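Local coordinates for protein ChloroPhenol Reduction gene K (Desulfitobacterium dehalogenans, PDB 2H6C) that probably controls transcription of halorespiration genes as a CRP-like regulator that binds DNA through a helix-turn-helix domain and responds to chlorophenols, at residues F19-N27 with Y76-I84; P149-F157 with T187-L198. All coordinates share one frame; numbering follows the deposited sequence.

Overall arrangement
Interactions 1 and 2 follow one another along the chain and lie on opposite sides of its centre, their own centres about 37 Å apart and their nearest atoms about 15 Å apart. They share no sheet. Interaction 1 joins the N-terminal segment to the turn between strands 72-78 and 82-84 in the beta domain, and interaction 2 packs helix 148-164 against the helix-turn-helix. Helix 121-142 runs between the two domains: it touches Phe20, Ile22 and Leu83 of interaction 1, while its Gln140 in the second subunit bonds His190 of interaction 2. Each contact thus belongs to one domain of a presumed effector-sensing and DNA-binding dimer.

Interaction 1. Residues F19-N27 with Y76-I84; sequences FFPIEKLRN and YYAGSNSLI
The type II turn Gly79-Ser82, which links strands 72-78 and 82-84 of the beta domain, is clasped by Pro21, Ile22 and Arg26 of the N-terminal segment, which close on Asn81. Asn81 is the third residue of the turn, with positive phi, and both its backbone and its side chain reach across. Its O accepts a hydrogen bond from Ile22 N (3.0 Å, N-H...O angle 148°), the donor tilted from the carbonyl plane, and Pro21 CA brings a CH...O contact to the same oxygen. With CG anti to the carbonyl carbon (chi1 -50°), the amide extends to the short, weakly bonded helix about 23-26. There OD1 meets NH1 at the edge of the Arg26 guanidinium in a hydrogen bond whose modelled length is doubtfully short; the two planes are steeply turned against each other, 79° apart. Arg26 NH2 has its own partner, Met57 O, so the guanidinium ties the turn to strand 53-58. Replacing Asn81 by an alanine would probably cost Arg26 NH1 its bond to the turn and leave the guanidinium held by its bonds elsewhere in the structure alone. At the other end of the turn, the Phe19 ring lays one face over the backbone at Gly79, with CE2 3.4 Å from Gly79 CA. Ser82 OG lies 2.9 Å from Phe19 O and accepts the Gly79 N-H at 2.9 Å. Next to these polar contacts, Ile22 CG1 packs 4.2 Å from Leu83 CB, and the Leu25 and Leu83 side chains cross at about a right angle, their CD1 atoms meeting. Leu83 also touches Tyr130 of helix 121-142. An N-terminal segment packed on a tight turn between strands of a double-stranded beta-helix in this way suits the cupin-type sensor domain of CRP-like regulators.

Interaction 2. Residues P149-F157 with T187-L198; sequences PTIRILRLF and TGAHHVTVSKVL
Ile153 reaches from helix 148-164 into the hollow between the turn 188-190 and helix 191-203. From its CB, the CG2 branch, anti to the backbone N, meets Val197 CG1 at 4.3 Å. Its CG1, anti to the carbonyl carbon (chi1 -64°), passes 4.2 Å from Thr187 OG1, itself hydrogen-bonded to Ile183 O. Its CD1 ends 3.9 Å from Val194 CG2, the two side chains crossing at about a right angle, and also touches Ala189 CB. Pro149 CB covers Ala189 CB from one end of the contact, while Phe157 CZ touches Leu198 CD2 at the other, 4.0 Å away. The axes of segments 149-157 and 191-198 approach to 10.4 Å and cross at -57°. Thr150 OG1, bonded to Thr146 O just before the helix, lies against the methyls Thr193 CG2 and Val197 CG2. Near the second subunit, the Arg152 guanidinium edge gives NH1 to Thr187 O, a hydrogen bond of doubtfully short modelled length. The same NH1 nears Arg152 NH1 of that subunit, like charges that the Thr187 carbonyl, ending helix 180-187, and Glu185 of the second subunit probably help offset. The chemistry is an apolar seam with a cation at its margin, seating helix 191-203, likely the recognition helix as in CRP relatives.

Interaction 1. Residues F19-N27 with Y76-I84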
ATOM      1  N   PHE A  19     -16.657   5.600   1.618  1.00 82.31           N
ATOM      2  CA  PHE A  19     -17.115   6.862   2.363  1.00 82.50           C
ATOM      3  C   PHE A  19     -17.372   6.765   3.853  1.00 81.45           C
ATOM      4  O   PHE A  19     -17.184   7.768   4.553  1.00 81.92           O
ATOM      5  CB  PHE A  19     -18.409   7.436   1.808  1.00 83.47           C
ATOM      6  CG  PHE A  19     -18.215   8.436   0.712  1.00 84.99           C
ATOM      7  CD1 PHE A  19     -17.192   8.298  -0.237  1.00 85.63           C
ATOM      8  CD2 PHE A  19     -19.113   9.480   0.575  1.00 87.18           C
ATOM      9  CE1 PHE A  19     -17.059   9.202  -1.282  1.00 84.87           C
ATOM     10  CE2 PHE A  19     -18.993  10.380  -0.482  1.00 86.71           C
ATOM     11  CZ  PHE A  19     -17.955  10.238  -1.403  1.00 85.93           C
ATOM     12  N   PHE A  20     -17.900   5.631   4.310  1.00 79.90           N
ATOM     13  CA  PHE A  20     -17.908   5.312   5.726  1.00 78.85           C
ATOM     14  C   PHE A  20     -18.593   6.393   6.534  1.00 78.05           C
ATOM     15  O   PHE A  20     -17.916   7.170   7.233  1.00 77.99           O
ATOM     16  CB  PHE A  20     -16.471   5.146   6.208  1.00 78.54           C
ATOM     17  CG  PHE A  20     -15.667   4.230   5.357  1.00 77.65           C
ATOM     18  CD1 PHE A  20     -14.654   4.716   4.575  1.00 76.44           C
ATOM     19  CD2 PHE A  20     -15.947   2.872   5.332  1.00 78.12           C
ATOM     20  CE1 PHE A  20     -13.908   3.868   3.783  1.00 77.23           C
ATOM     21  CE2 PHE A  20     -15.207   2.019   4.543  1.00 77.27           C
ATOM     22  CZ  PHE A  20     -14.180   2.523   3.769  1.00 76.84           C
ATOM     23  N   PRO A  21     -19.930   6.446   6.441  1.00 76.97           N
ATOM     24  CA  PRO A  21     -20.685   7.469   7.139  1.00 76.56           C
ATOM     25  C   PRO A  21     -20.807   7.202   8.645  1.00 76.11           C
ATOM     26  O   PRO A  21     -20.646   6.053   9.079  1.00 76.48           O
ATOM     27  CB  PRO A  21     -22.074   7.393   6.459  1.00 76.62           C
ATOM     28  CG  PRO A  21     -21.947   6.404   5.356  1.00 75.68           C
ATOM     29  CD  PRO A  21     -20.823   5.548   5.689  1.00 76.58           C
ATOM     30  N   ILE A  22     -21.054   8.268   9.410  1.00 75.53           N
ATOM     31  CA  ILE A  22     -21.504   8.210  10.824  1.00 75.48           C
ATOM     32  C   ILE A  22     -22.638   9.232  11.005  1.00 75.89           C
ATOM     33  O   ILE A  22     -22.452  10.272  11.587  1.00 75.63           O
ATOM     34  CB  ILE A  22     -20.435   8.623  11.914  1.00 75.04           C
ATOM     35  CG1 ILE A  22     -19.059   8.854  11.348  1.00 75.19           C
ATOM     36  CG2 ILE A  22     -20.399   7.645  13.060  1.00 73.70           C
ATOM     37  CD1 ILE A  22     -18.255   7.650  11.301  1.00 75.89           C
ATOM     38  N   GLU A  23     -23.808   8.965  10.477  1.00 76.64           N
ATOM     39  CA  GLU A  23     -24.927   9.792  10.797  1.00 77.19           C
ATOM     40  C   GLU A  23     -24.865  10.200  12.265  1.00 77.27           C
ATOM     41  O   GLU A  23     -24.846  11.399  12.588  1.00 78.12           O
ATOM     42  CB  GLU A  23     -26.214   9.019  10.574  1.00 77.67           C
ATOM     43  CG  GLU A  23     -27.174   9.704   9.639  1.00 80.40           C
ATOM     44  CD  GLU A  23     -26.950   9.308   8.168  1.00 84.23           C
ATOM     45  OE1 GLU A  23     -25.749   9.196   7.759  1.00 85.88           O
ATOM     46  OE2 GLU A  23     -27.971   9.118   7.426  1.00 85.17           O
ATOM     47  N   LYS A  24     -24.823   9.224  13.177  1.00 76.84           N
ATOM     48  CA  LYS A  24     -25.140   9.538  14.590  1.00 76.34           C
ATOM     49  C   LYS A  24     -24.371  10.779  15.110  1.00 76.17           C
ATOM     50  O   LYS A  24     -24.725  11.375  16.110  1.00 76.53           O
ATOM     51  CB  LYS A  24     -24.963   8.298  15.503  1.00 75.65           C
ATOM     52  N   LEU A  25     -23.332  11.180  14.396  1.00 76.13           N
ATOM     53  CA  LEU A  25     -22.525  12.313  14.785  1.00 76.23           C
ATOM     54  C   LEU A  25     -23.109  13.713  14.485  1.00 76.02           C
ATOM     55  O   LEU A  25     -22.937  14.604  15.318  1.00 74.73           O
ATOM     56  CB  LEU A  25     -21.119  12.170  14.192  1.00 76.42           C
ATOM     57  CG  LEU A  25     -20.002  12.040  15.225  1.00 76.78           C
ATOM     58  CD1 LEU A  25     -18.622  11.883  14.570  1.00 77.00           C
ATOM     59  CD2 LEU A  25     -20.007  13.252  16.137  1.00 76.49           C
ATOM     60  N   ARG A  26     -23.780  13.920  13.335  1.00 76.09           N
ATOM     61  CA  ARG A  26     -24.590  15.165  13.140  1.00 76.62           C
ATOM     62  C   ARG A  26     -25.176  15.612  14.491  1.00 76.70           C
ATOM     63  O   ARG A  26     -25.219  16.790  14.820  1.00 76.84           O
ATOM     64  CB  ARG A  26     -25.818  15.039  12.183  1.00 76.45           C
ATOM     65  CG  ARG A  26     -25.742  14.124  10.992  1.00 76.98           C
ATOM     66  CD  ARG A  26     -26.714  14.551   9.872  1.00 77.17           C
ATOM     67  NE  ARG A  26     -26.426  15.871   9.278  1.00 76.95           N
ATOM     68  CZ  ARG A  26     -25.419  16.136   8.439  1.00 78.44           C
ATOM     69  NH1 ARG A  26     -24.552  15.183   8.099  1.00 80.50           N
ATOM     70  NH2 ARG A  26     -25.250  17.368   7.956  1.00 77.38           N
ATOM     71  N   ASN A  27     -25.659  14.652  15.260  1.00 76.97           N
ATOM     72  CA  ASN A  27     -26.241  14.924  16.547  1.00 77.19           C
ATOM     73  C   ASN A  27     -25.404  15.754  17.527  1.00 77.56           C
ATOM     74  O   ASN A  27     -25.908  16.121  18.577  1.00 78.15           O
ATOM     75  CB  ASN A  27     -26.655  13.596  17.181  1.00 77.24           C
ATOM     76  CG  ASN A  27     -27.849  12.967  16.449  1.00 77.51           C
ATOM     77  OD1 ASN A  27     -27.767  11.873  15.862  1.00 75.66           O
ATOM     78  ND2 ASN A  27     -28.960  13.697  16.443  1.00 76.21           N
ATOM     79  N   TYR A  76      -8.188   9.552  -0.849  1.00 77.43           N
ATOM     80  CA  TYR A  76      -9.639   9.289  -1.044  1.00 77.94           C
ATOM     81  C   TYR A  76     -10.448  10.516  -1.034  1.00 77.45           C
ATOM     82  O   TYR A  76     -10.033  11.578  -0.567  1.00 77.03           O
ATOM     83  CB  TYR A  76     -10.273   8.338  -0.017  1.00 78.63           C
ATOM     84  CG  TYR A  76      -9.887   8.616   1.430  1.00 80.49           C
ATOM     85  CD1 TYR A  76      -8.804   7.963   2.012  1.00 79.76           C
ATOM     86  CD2 TYR A  76     -10.615   9.531   2.225  1.00 82.22           C
ATOM     87  CE1 TYR A  76      -8.428   8.229   3.325  1.00 81.25           C
ATOM     88  CE2 TYR A  76     -10.222   9.793   3.569  1.00 80.85           C
ATOM     89  CZ  TYR A  76      -9.138   9.135   4.091  1.00 80.32           C
ATOM     90  OH  TYR A  76      -8.733   9.349   5.388  1.00 81.84           O
ATOM     91  N   TYR A  77     -11.635  10.325  -1.562  1.00 77.86           N
ATOM     92  CA  TYR A  77     -12.690  11.279  -1.443  1.00 78.15           C
ATOM     93  C   TYR A  77     -13.461  11.028  -0.125  1.00 78.46           C
ATOM     94  O   TYR A  77     -13.631   9.906   0.343  1.00 79.02           O
ATOM     95  CB  TYR A  77     -13.577  11.169  -2.665  1.00 78.38           C
ATOM     96  CG  TYR A  77     -12.933  11.692  -3.956  1.00 79.10           C
ATOM     97  CD1 TYR A  77     -12.221  10.852  -4.786  1.00 78.60           C
ATOM     98  CD2 TYR A  77     -13.069  13.037  -4.348  1.00 78.94           C
ATOM     99  CE1 TYR A  77     -11.656  11.329  -5.967  1.00 79.32           C
ATOM    100  CE2 TYR A  77     -12.505  13.510  -5.513  1.00 78.73           C
ATOM    101  CZ  TYR A  77     -11.796  12.651  -6.329  1.00 79.26           C
ATOM    102  OH  TYR A  77     -11.238  13.091  -7.523  1.00 79.00           O
ATOM    103  N   ALA A  78     -13.874  12.089   0.529  1.00 78.34           N
ATOM    104  CA  ALA A  78     -14.747  11.910   1.658  1.00 77.91           C
ATOM    105  C   ALA A  78     -16.004  12.704   1.365  1.00 77.78           C
ATOM    106  O   ALA A  78     -16.020  13.610   0.532  1.00 78.20           O
ATOM    107  CB  ALA A  78     -14.080  12.351   2.937  1.00 77.69           C
ATOM    108  N   GLY A  79     -17.066  12.350   2.050  1.00 77.51           N
ATOM    109  CA  GLY A  79     -18.350  12.894   1.729  1.00 77.58           C
ATOM    110  C   GLY A  79     -19.181  13.127   2.949  1.00 77.05           C
ATOM    111  O   GLY A  79     -18.667  13.196   4.049  1.00 77.37           O
ATOM    112  N   SER A  80     -20.474  13.246   2.734  1.00 76.18           N
ATOM    113  CA  SER A  80     -21.350  13.673   3.777  1.00 76.08           C
ATOM    114  C   SER A  80     -21.368  12.603   4.870  1.00 75.53           C
ATOM    115  O   SER A  80     -21.355  11.414   4.584  1.00 75.49           O
ATOM    116  CB  SER A  80     -22.726  13.970   3.198  1.00 75.84           C
ATOM    117  OG  SER A  80     -23.682  13.252   3.936  1.00 77.95           O
ATOM    118  N   ASN A  81     -21.346  13.052   6.117  1.00 75.35           N
ATOM    119  CA  ASN A  81     -21.111  12.202   7.302  1.00 75.01           C
ATOM    120  C   ASN A  81     -19.783  11.468   7.392  1.00 74.92           C
ATOM    121  O   ASN A  81     -19.623  10.547   8.173  1.00 75.92           O
ATOM    122  CB  ASN A  81     -22.240  11.205   7.445  1.00 74.83           C
ATOM    123  CG  ASN A  81     -23.585  11.860   7.377  1.00 73.98           C
ATOM    124  OD1 ASN A  81     -23.880  12.797   8.120  1.00 68.63           O
ATOM    125  ND2 ASN A  81     -24.428  11.352   6.492  1.00 75.04           N
ATOM    126  N   SER A  82     -18.809  11.850   6.606  1.00 74.88           N
ATOM    127  CA  SER A  82     -17.562  11.127   6.633  1.00 74.86           C
ATOM    128  C   SER A  82     -16.761  11.651   7.797  1.00 75.23           C
ATOM    129  O   SER A  82     -17.076  12.729   8.305  1.00 75.37           O
ATOM    130  CB  SER A  82     -16.827  11.320   5.325  1.00 74.59           C
ATOM    131  OG  SER A  82     -17.558  10.665   4.322  1.00 72.27           O
ATOM    132  N   LEU A  83     -15.764  10.893   8.233  1.00 75.45           N
ATOM    133  CA  LEU A  83     -14.940  11.336   9.336  1.00 76.17           C
ATOM    134  C   LEU A  83     -13.493  11.188   8.968  1.00 76.56           C
ATOM    135  O   LEU A  83     -12.968  10.100   8.880  1.00 77.15           O
ATOM    136  CB  LEU A  83     -15.240  10.564  10.619  1.00 76.13           C
ATOM    137  CG  LEU A  83     -14.604  11.093  11.895  1.00 75.86           C
ATOM    138  CD1 LEU A  83     -15.195  12.405  12.207  1.00 75.77           C
ATOM    139  CD2 LEU A  83     -14.822  10.122  13.035  1.00 76.53           C
ATOM    140  N   ILE A  84     -12.865  12.322   8.781  1.00 77.05           N
ATOM    141  CA  ILE A  84     -11.509  12.417   8.396  1.00 78.06           C
ATOM    142  C   ILE A  84     -10.690  12.805   9.592  1.00 78.83           C
ATOM    143  O   ILE A  84     -11.204  13.428  10.546  1.00 78.93           O
ATOM    144  CB  ILE A  84     -11.401  13.630   7.530  1.00 78.58           C
ATOM    145  CG1 ILE A  84     -11.726  13.323   6.086  1.00 80.11           C
ATOM    146  CG2 ILE A  84     -10.026  14.306   7.621  1.00 79.71           C
ATOM    147  CD1 ILE A  84     -12.152  14.679   5.352  1.00 80.86           C
TER

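Interaction 2. Residues P149-F157 with T187-L198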
ATOM      1  N   PRO A 149       3.584  -9.717 -11.416  1.00 79.59           N
ATOM      2  CA  PRO A 149       4.484  -8.570 -11.456  1.00 78.83           C
ATOM      3  C   PRO A 149       5.802  -8.925 -10.845  1.00 77.96           C
ATOM      4  O   PRO A 149       6.732  -8.189 -10.989  1.00 78.20           O
ATOM      5  CB  PRO A 149       3.763  -7.505 -10.614  1.00 78.49           C
ATOM      6  CG  PRO A 149       2.816  -8.221  -9.846  1.00 79.56           C
ATOM      7  CD  PRO A 149       2.351  -9.360 -10.697  1.00 79.82           C
ATOM      8  N   THR A 150       5.862 -10.080 -10.200  1.00 77.65           N
ATOM      9  CA  THR A 150       7.078 -10.648  -9.662  1.00 77.80           C
ATOM     10  C   THR A 150       7.851 -11.533 -10.683  1.00 77.93           C
ATOM     11  O   THR A 150       9.079 -11.407 -10.832  1.00 77.53           O
ATOM     12  CB  THR A 150       6.696 -11.434  -8.409  1.00 77.89           C
ATOM     13  OG1 THR A 150       6.650 -10.544  -7.283  1.00 78.11           O
ATOM     14  CG2 THR A 150       7.678 -12.519  -8.128  1.00 78.03           C
ATOM     15  N   ILE A 151       7.136 -12.453 -11.334  1.00 77.95           N
ATOM     16  CA  ILE A 151       7.613 -13.070 -12.564  1.00 78.19           C
ATOM     17  C   ILE A 151       8.117 -11.985 -13.557  1.00 78.40           C
ATOM     18  O   ILE A 151       9.239 -12.059 -14.035  1.00 78.62           O
ATOM     19  CB  ILE A 151       6.515 -14.005 -13.174  1.00 78.27           C
ATOM     20  CG1 ILE A 151       6.745 -15.455 -12.745  1.00 79.13           C
ATOM     21  CG2 ILE A 151       6.531 -14.013 -14.689  1.00 78.17           C
ATOM     22  CD1 ILE A 151       6.948 -15.667 -11.246  1.00 79.77           C
ATOM     23  N   ARG A 152       7.308 -10.972 -13.855  1.00 78.60           N
ATOM     24  CA  ARG A 152       7.738  -9.882 -14.759  1.00 78.22           C
ATOM     25  C   ARG A 152       9.077  -9.272 -14.367  1.00 77.88           C
ATOM     26  O   ARG A 152       9.892  -8.926 -15.208  1.00 77.38           O
ATOM     27  CB  ARG A 152       6.705  -8.757 -14.763  1.00 78.54           C
ATOM     28  CG  ARG A 152       5.772  -8.679 -15.931  1.00 76.89           C
ATOM     29  CD  ARG A 152       4.886  -7.461 -15.715  1.00 77.69           C
ATOM     30  NE  ARG A 152       3.510  -7.846 -15.524  1.00 77.38           N
ATOM     31  CZ  ARG A 152       2.617  -7.133 -14.860  1.00 79.11           C
ATOM     32  NH1 ARG A 152       2.960  -5.974 -14.321  1.00 78.47           N
ATOM     33  NH2 ARG A 152       1.358  -7.584 -14.751  1.00 81.70           N
ATOM     34  N   ILE A 153       9.291  -9.093 -13.076  1.00 78.24           N
ATOM     35  CA  ILE A 153      10.564  -8.509 -12.615  1.00 78.40           C
ATOM     36  C   ILE A 153      11.751  -9.361 -12.968  1.00 77.86           C
ATOM     37  O   ILE A 153      12.763  -8.872 -13.408  1.00 78.17           O
ATOM     38  CB  ILE A 153      10.660  -8.353 -11.091  1.00 78.47           C
ATOM     39  CG1 ILE A 153       9.595  -7.355 -10.594  1.00 79.06           C
ATOM     40  CG2 ILE A 153      12.114  -7.974 -10.719  1.00 78.18           C
ATOM     41  CD1 ILE A 153      10.078  -6.273  -9.613  1.00 79.45           C
ATOM     42  N   LEU A 154      11.649 -10.641 -12.700  1.00 77.76           N
ATOM     43  CA  LEU A 154      12.763 -11.528 -12.964  1.00 77.76           C
ATOM     44  C   LEU A 154      13.081 -11.488 -14.455  1.00 77.70           C
ATOM     45  O   LEU A 154      14.234 -11.288 -14.880  1.00 77.49           O
ATOM     46  CB  LEU A 154      12.393 -12.934 -12.544  1.00 77.65           C
ATOM     47  CG  LEU A 154      11.973 -13.032 -11.089  1.00 77.21           C
ATOM     48  CD1 LEU A 154      11.080 -14.213 -10.946  1.00 77.21           C
ATOM     49  CD2 LEU A 154      13.204 -13.139 -10.210  1.00 77.72           C
ATOM     50  N   ARG A 155      12.026 -11.658 -15.236  1.00 77.45           N
ATOM     51  CA  ARG A 155      12.124 -11.644 -16.673  1.00 77.64           C
ATOM     52  C   ARG A 155      13.003 -10.507 -17.100  1.00 76.98           C
ATOM     53  O   ARG A 155      13.980 -10.710 -17.798  1.00 76.47           O
ATOM     54  CB  ARG A 155      10.747 -11.452 -17.245  1.00 78.16           C
ATOM     55  CG  ARG A 155      10.642 -11.812 -18.649  1.00 80.99           C
ATOM     56  CD  ARG A 155      10.002 -13.167 -18.764  1.00 85.95           C
ATOM     57  NE  ARG A 155      10.997 -14.240 -18.701  1.00 89.50           N
ATOM     58  CZ  ARG A 155      10.777 -15.486 -19.118  1.00 90.06           C
ATOM     59  NH1 ARG A 155       9.581 -15.807 -19.624  1.00 91.92           N
ATOM     60  NH2 ARG A 155      11.741 -16.406 -19.029  1.00 87.96           N
ATOM     61  N   LEU A 156      12.660  -9.311 -16.628  1.00 76.90           N
ATOM     62  CA  LEU A 156      13.493  -8.125 -16.827  1.00 77.03           C
ATOM     63  C   LEU A 156      14.975  -8.367 -16.551  1.00 77.02           C
ATOM     64  O   LEU A 156      15.812  -8.051 -17.386  1.00 77.35           O
ATOM     65  CB  LEU A 156      13.034  -6.983 -15.926  1.00 77.23           C
ATOM     66  CG  LEU A 156      13.917  -5.725 -15.973  1.00 76.91           C
ATOM     67  CD1 LEU A 156      13.839  -5.094 -17.361  1.00 77.81           C
ATOM     68  CD2 LEU A 156      13.500  -4.695 -14.922  1.00 76.38           C
ATOM     69  N   PHE A 157      15.304  -8.905 -15.381  1.00 76.75           N
ATOM     70  CA  PHE A 157      16.708  -9.139 -15.046  1.00 76.80           C
ATOM     71  C   PHE A 157      17.368 -10.189 -15.924  1.00 76.97           C
ATOM     72  O   PHE A 157      18.533 -10.074 -16.256  1.00 76.79           O
ATOM     73  CB  PHE A 157      16.865  -9.584 -13.605  1.00 76.53           C
ATOM     74  CG  PHE A 157      16.750  -8.472 -12.620  1.00 77.13           C
ATOM     75  CD1 PHE A 157      15.606  -8.323 -11.844  1.00 77.08           C
ATOM     76  CD2 PHE A 157      17.791  -7.559 -12.464  1.00 76.37           C
ATOM     77  CE1 PHE A 157      15.519  -7.286 -10.930  1.00 76.00           C
ATOM     78  CE2 PHE A 157      17.699  -6.535 -11.565  1.00 74.54           C
ATOM     79  CZ  PHE A 157      16.573  -6.397 -10.799  1.00 74.91           C
ATOM     80  N   THR A 187       7.702  -2.542 -14.775  1.00 75.17           N
ATOM     81  CA  THR A 187       6.931  -3.771 -14.642  1.00 74.88           C
ATOM     82  C   THR A 187       5.566  -3.574 -14.049  1.00 75.56           C
ATOM     83  O   THR A 187       4.791  -4.502 -13.999  1.00 75.92           O
ATOM     84  CB  THR A 187       7.604  -4.685 -13.714  1.00 74.61           C
ATOM     85  OG1 THR A 187       7.688  -4.050 -12.445  1.00 70.56           O
ATOM     86  CG2 THR A 187       8.975  -4.978 -14.234  1.00 75.64           C
ATOM     87  N   GLY A 188       5.282  -2.373 -13.567  1.00 76.23           N
ATOM     88  CA  GLY A 188       4.022  -2.100 -12.863  1.00 76.78           C
ATOM     89  C   GLY A 188       3.891  -2.847 -11.547  1.00 76.80           C
ATOM     90  O   GLY A 188       2.858  -3.439 -11.252  1.00 77.01           O
ATOM     91  N   ALA A 189       4.952  -2.834 -10.767  1.00 76.94           N
ATOM     92  CA  ALA A 189       5.019  -3.644  -9.575  1.00 77.03           C
ATOM     93  C   ALA A 189       5.230  -2.680  -8.456  1.00 76.93           C
ATOM     94  O   ALA A 189       5.911  -1.681  -8.593  1.00 77.31           O
ATOM     95  CB  ALA A 189       6.142  -4.631  -9.645  1.00 77.00           C
ATOM     96  N   HIS A 190       4.609  -3.003  -7.350  1.00 76.80           N
ATOM     97  CA  HIS A 190       4.573  -2.175  -6.184  1.00 76.93           C
ATOM     98  C   HIS A 190       5.983  -2.119  -5.584  1.00 77.31           C
ATOM     99  O   HIS A 190       6.761  -3.110  -5.687  1.00 77.13           O
ATOM    100  CB  HIS A 190       3.578  -2.834  -5.226  1.00 76.88           C
ATOM    101  CG  HIS A 190       3.202  -2.000  -4.061  1.00 76.37           C
ATOM    102  ND1 HIS A 190       3.966  -1.946  -2.919  1.00 76.64           N
ATOM    103  CD2 HIS A 190       2.131  -1.206  -3.851  1.00 75.03           C
ATOM    104  CE1 HIS A 190       3.389  -1.126  -2.058  1.00 77.14           C
ATOM    105  NE2 HIS A 190       2.277  -0.662  -2.600  1.00 76.41           N
ATOM    106  N   HIS A 191       6.319  -0.979  -4.974  1.00 77.12           N
ATOM    107  CA  HIS A 191       7.697  -0.756  -4.564  1.00 77.44           C
ATOM    108  C   HIS A 191       8.058  -1.724  -3.451  1.00 76.77           C
ATOM    109  O   HIS A 191       9.251  -2.010  -3.215  1.00 76.33           O
ATOM    110  CB  HIS A 191       7.940   0.709  -4.171  1.00 78.05           C
ATOM    111  CG  HIS A 191       7.386   1.098  -2.825  1.00 79.17           C
ATOM    112  ND1 HIS A 191       6.444   0.352  -2.147  1.00 79.82           N
ATOM    113  CD2 HIS A 191       7.630   2.182  -2.045  1.00 80.28           C
ATOM    114  CE1 HIS A 191       6.145   0.948  -1.005  1.00 78.66           C
ATOM    115  NE2 HIS A 191       6.845   2.065  -0.923  1.00 79.37           N
ATOM    116  N   VAL A 192       7.010  -2.248  -2.808  1.00 76.00           N
ATOM    117  CA  VAL A 192       7.159  -3.260  -1.778  1.00 75.99           C
ATOM    118  C   VAL A 192       7.597  -4.566  -2.381  1.00 75.90           C
ATOM    119  O   VAL A 192       8.576  -5.188  -1.930  1.00 75.15           O
ATOM    120  CB  VAL A 192       5.843  -3.547  -1.064  1.00 75.90           C
ATOM    121  CG1 VAL A 192       5.926  -4.866  -0.315  1.00 76.95           C
ATOM    122  CG2 VAL A 192       5.542  -2.474  -0.114  1.00 75.13           C
ATOM    123  N   THR A 193       6.823  -4.998  -3.375  1.00 75.80           N
ATOM    124  CA  THR A 193       7.198  -6.147  -4.142  1.00 75.95           C
ATOM    125  C   THR A 193       8.627  -5.964  -4.639  1.00 76.05           C
ATOM    126  O   THR A 193       9.512  -6.779  -4.359  1.00 75.69           O
ATOM    127  CB  THR A 193       6.304  -6.336  -5.305  1.00 75.75           C
ATOM    128  OG1 THR A 193       5.016  -5.806  -4.996  1.00 76.66           O
ATOM    129  CG2 THR A 193       6.186  -7.797  -5.581  1.00 76.13           C
ATOM    130  N   VAL A 194       8.872  -4.861  -5.326  1.00 76.03           N
ATOM    131  CA  VAL A 194      10.208  -4.614  -5.794  1.00 76.07           C
ATOM    132  C   VAL A 194      11.231  -4.830  -4.701  1.00 76.19           C
ATOM    133  O   VAL A 194      12.237  -5.497  -4.953  1.00 76.67           O
ATOM    134  CB  VAL A 194      10.395  -3.218  -6.307  1.00 76.14           C
ATOM    135  CG1 VAL A 194      11.873  -2.986  -6.595  1.00 76.66           C
ATOM    136  CG2 VAL A 194       9.592  -3.018  -7.572  1.00 76.82           C
ATOM    137  N   SER A 195      11.010  -4.265  -3.510  1.00 76.13           N
ATOM    138  CA  SER A 195      12.030  -4.339  -2.444  1.00 75.88           C
ATOM    139  C   SER A 195      12.219  -5.748  -1.957  1.00 76.02           C
ATOM    140  O   SER A 195      13.338  -6.197  -1.825  1.00 76.14           O
ATOM    141  CB  SER A 195      11.671  -3.477  -1.251  1.00 75.59           C
ATOM    142  OG  SER A 195      11.474  -2.148  -1.650  1.00 75.76           O
ATOM    143  N   LYS A 196      11.117  -6.447  -1.714  1.00 76.67           N
ATOM    144  CA  LYS A 196      11.169  -7.782  -1.134  1.00 77.46           C
ATOM    145  C   LYS A 196      11.665  -8.802  -2.194  1.00 77.10           C
ATOM    146  O   LYS A 196      12.438  -9.722  -1.885  1.00 77.34           O
ATOM    147  CB  LYS A 196       9.823  -8.147  -0.415  1.00 77.75           C
ATOM    148  CG  LYS A 196       8.946  -9.295  -0.992  1.00 79.49           C
ATOM    149  CD  LYS A 196       8.097 -10.059   0.099  1.00 79.36           C
ATOM    150  CE  LYS A 196       7.233 -11.221  -0.524  1.00 81.04           C
ATOM    151  NZ  LYS A 196       8.003 -12.447  -1.048  1.00 81.74           N
ATOM    152  N   VAL A 197      11.273  -8.617  -3.453  1.00 76.86           N
ATOM    153  CA  VAL A 197      11.733  -9.527  -4.513  1.00 75.95           C
ATOM    154  C   VAL A 197      13.205  -9.357  -4.613  1.00 75.72           C
ATOM    155  O   VAL A 197      13.928 -10.317  -4.730  1.00 76.05           O
ATOM    156  CB  VAL A 197      11.118  -9.243  -5.904  1.00 75.62           C
ATOM    157  CG1 VAL A 197      11.792 -10.103  -6.960  1.00 74.55           C
ATOM    158  CG2 VAL A 197       9.614  -9.484  -5.904  1.00 74.69           C
ATOM    159  N   LEU A 198      13.663  -8.123  -4.584  1.00 75.75           N
ATOM    160  CA  LEU A 198      15.079  -7.918  -4.642  1.00 76.12           C
ATOM    161  C   LEU A 198      15.722  -8.658  -3.527  1.00 76.80           C
ATOM    162  O   LEU A 198      16.571  -9.507  -3.741  1.00 77.14           O
ATOM    163  CB  LEU A 198      15.431  -6.464  -4.492  1.00 75.67           C
ATOM    164  CG  LEU A 198      15.396  -5.742  -5.813  1.00 75.77           C
ATOM    165  CD1 LEU A 198      15.742  -4.327  -5.528  1.00 76.99           C
ATOM    166  CD2 LEU A 198      16.392  -6.312  -6.791  1.00 75.87           C
TER